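Local coordinates for protein SmhB (Serratia marcescens, PDB 6ZZ5) that serves as one component, here in its soluble form, of Smh, a tripartite alpha-pore-forming toxin, at residues N156-Q161 / S248-E253. Residues are numbered along the deposited sequence; the frame is centred on the assembly and turned at random.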
loop_
_atom_site.group_PDB
_atom_site.type_symbol
_atom_site.label_atom_id
_atom_site.label_comp_id
_atom_site.label_asym_id
_atom_site.label_seq_id
_atom_site.Cartn_x
_atom_site.Cartn_y
_atom_site.Cartn_z
ATOM N N ASN A 156 20.791 -14.999 22.239
ATOM C CA ASN A 156 19.420 -14.502 21.982
ATOM C C ASN A 156 19.366 -12.973 22.247
ATOM O O ASN A 156 18.621 -12.318 21.541
ATOM C CB ASN A 156 18.364 -15.343 22.709
ATOM C CG ASN A 156 17.981 -16.641 21.997
ATOM O OD1 ASN A 156 17.852 -16.744 20.767
ATOM N ND2 ASN A 156 17.753 -17.688 22.762
ATOM N N GLY A 157 20.206 -12.410 23.120
ATOM C CA GLY A 157 20.360 -10.949 23.335
ATOM C C GLY A 157 20.867 -10.240 22.072
ATOM O O GLY A 157 20.389 -9.165 21.729
ATOM N N VAL A 158 21.822 -10.830 21.365
ATOM C CA VAL A 158 22.310 -10.227 20.096
ATOM C C VAL A 158 21.196 -10.302 19.056
ATOM O O VAL A 158 20.971 -9.354 18.328
ATOM C CB VAL A 158 23.591 -10.908 19.592
ATOM C CG1 VAL A 158 23.959 -10.381 18.221
ATOM C CG2 VAL A 158 24.746 -10.729 20.563
ATOM N N LEU A 159 20.520 -11.433 18.950
ATOM C CA LEU A 159 19.421 -11.597 17.962
ATOM C C LEU A 159 18.302 -10.595 18.258
ATOM O O LEU A 159 17.793 -9.962 17.325
ATOM C CB LEU A 159 18.925 -13.033 18.048
ATOM C CG LEU A 159 17.754 -13.378 17.150
ATOM C CD1 LEU A 159 18.064 -13.066 15.683
ATOM C CD2 LEU A 159 17.413 -14.840 17.328
ATOM N N GLU A 160 17.928 -10.455 19.517
ATOM C CA GLU A 160 16.860 -9.506 19.929
ATOM C C GLU A 160 17.282 -8.069 19.631
ATOM O O GLU A 160 16.416 -7.335 19.142
ATOM C CB GLU A 160 16.498 -9.638 21.410
ATOM C CG GLU A 160 15.250 -10.465 21.584
ATOM C CD GLU A 160 14.259 -10.239 20.443
ATOM O OE1 GLU A 160 13.887 -11.246 19.766
ATOM O OE2 GLU A 160 13.875 -9.044 20.206
ATOM N N GLN A 161 18.551 -7.704 19.892
ATOM C CA GLN A 161 19.030 -6.336 19.578
ATOM C C GLN A 161 18.945 -6.114 18.046
ATOM O O GLN A 161 18.524 -5.041 17.609
ATOM C CB GLN A 161 20.425 -6.037 20.110
ATOM C CG GLN A 161 20.763 -4.553 19.937
ATOM C CD GLN A 161 19.833 -3.639 20.715
ATOM O OE1 GLN A 161 19.539 -3.906 21.877
ATOM N NE2 GLN A 161 19.280 -2.610 20.079
ATOM N N SER A 248 27.155 -9.137 11.701
ATOM C CA SER A 248 27.751 -10.287 10.958
ATOM C C SER A 248 28.504 -11.240 11.924
ATOM O O SER A 248 29.093 -12.198 11.438
ATOM C CB SER A 248 28.609 -9.799 9.798
ATOM O OG SER A 248 29.847 -9.260 10.253
ATOM N N GLN A 249 28.507 -11.012 13.248
ATOM C CA GLN A 249 29.010 -12.011 14.241
ATOM C C GLN A 249 27.934 -13.082 14.482
ATOM O O GLN A 249 28.316 -14.147 14.996
ATOM C CB GLN A 249 29.505 -11.394 15.564
ATOM C CG GLN A 249 28.415 -10.977 16.548
ATOM C CD GLN A 249 27.925 -9.567 16.308
ATOM O OE1 GLN A 249 27.943 -9.050 15.192
ATOM N NE2 GLN A 249 27.481 -8.924 17.367
ATOM N N LEU A 250 26.665 -12.839 14.120
ATOM C CA LEU A 250 25.538 -13.791 14.328
ATOM C C LEU A 250 25.663 -14.989 13.359
ATOM O O LEU A 250 26.222 -14.835 12.260
ATOM C CB LEU A 250 24.233 -13.015 14.096
ATOM C CG LEU A 250 22.998 -13.417 14.902
ATOM C CD1 LEU A 250 23.232 -13.376 16.408
ATOM C CD2 LEU A 250 21.839 -12.501 14.540
ATOM N N ASN A 251 25.109 -16.142 13.727
ATOM C CA ASN A 251 25.093 -17.349 12.871
ATOM C C ASN A 251 24.412 -16.975 11.534
ATOM O O ASN A 251 23.352 -16.335 11.538
ATOM C CB ASN A 251 24.439 -18.534 13.578
ATOM C CG ASN A 251 24.239 -19.721 12.650
ATOM O OD1 ASN A 251 23.283 -19.726 11.859
ATOM N ND2 ASN A 251 25.134 -20.722 12.715
ATOM N N SER A 252 25.012 -17.373 10.408
ATOM C CA SER A 252 24.563 -17.007 9.051
ATOM C C SER A 252 23.115 -17.455 8.793
ATOM O O SER A 252 22.360 -16.715 8.131
ATOM C CB SER A 252 25.497 -17.599 8.062
ATOM O OG SER A 252 26.605 -16.740 7.913
ATOM N N GLU A 253 22.744 -18.652 9.242
ATOM C CA GLU A 253 21.408 -19.222 8.947
ATOM C C GLU A 253 20.388 -18.483 9.823
ATOM O O GLU A 253 19.270 -18.242 9.382
ATOM C CB GLU A 253 21.430 -20.735 9.183
ATOM C CG GLU A 253 22.208 -21.489 8.130
ATOM C CD GLU A 253 23.703 -21.253 8.114
ATOM O OE1 GLU A 253 24.342 -21.474 9.190
ATOM O OE2 GLU A 253 24.219 -20.830 7.032
#
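Leu250 packs against Val158 and Leu159 at one end of the long helical bundle of this alpha-pore-forming toxin component. The contact joins the first turns of helix 156-184, in the region related to the Bacillus haemolytic enterotoxin (HBL) family, to the turn that leads into helix 252-300. The 86 residues between the two segments include strands 191-196 and 216-221, so the pairing closes a long excursion of the chain.

The contact is apolar and small, burying 174 Å² in all. Leu250 splits its two methyls between neighbouring residues of the helix. CD1 lies 3.6 Å from Val158 CG1, and the two side chains run past each other in opposite directions. Val158 sets this branch opposite its backbone N (chi1 173°). Leu250 CD2 meets Leu159 CD1 at 4.0 Å, with the side chains crossing at about a right angle. Leu159 is buried and also touches Val145 of helix 99-151 and Val254 of helix 252-300, which ties three helices together here. The bent side chain of Gln249, which is exposed, brings its end near Val158.

Polar bonds hold the two helix starts. Asn155 OD1 accepts from Val158 N. Asn251 is the N-cap of helix 252-300, and its OD1 accepts from Val254 N. A second, weak bond runs from Glu253 N to Asn251 OD1, 2.9 Å long and bent to 129° at the hydrogen.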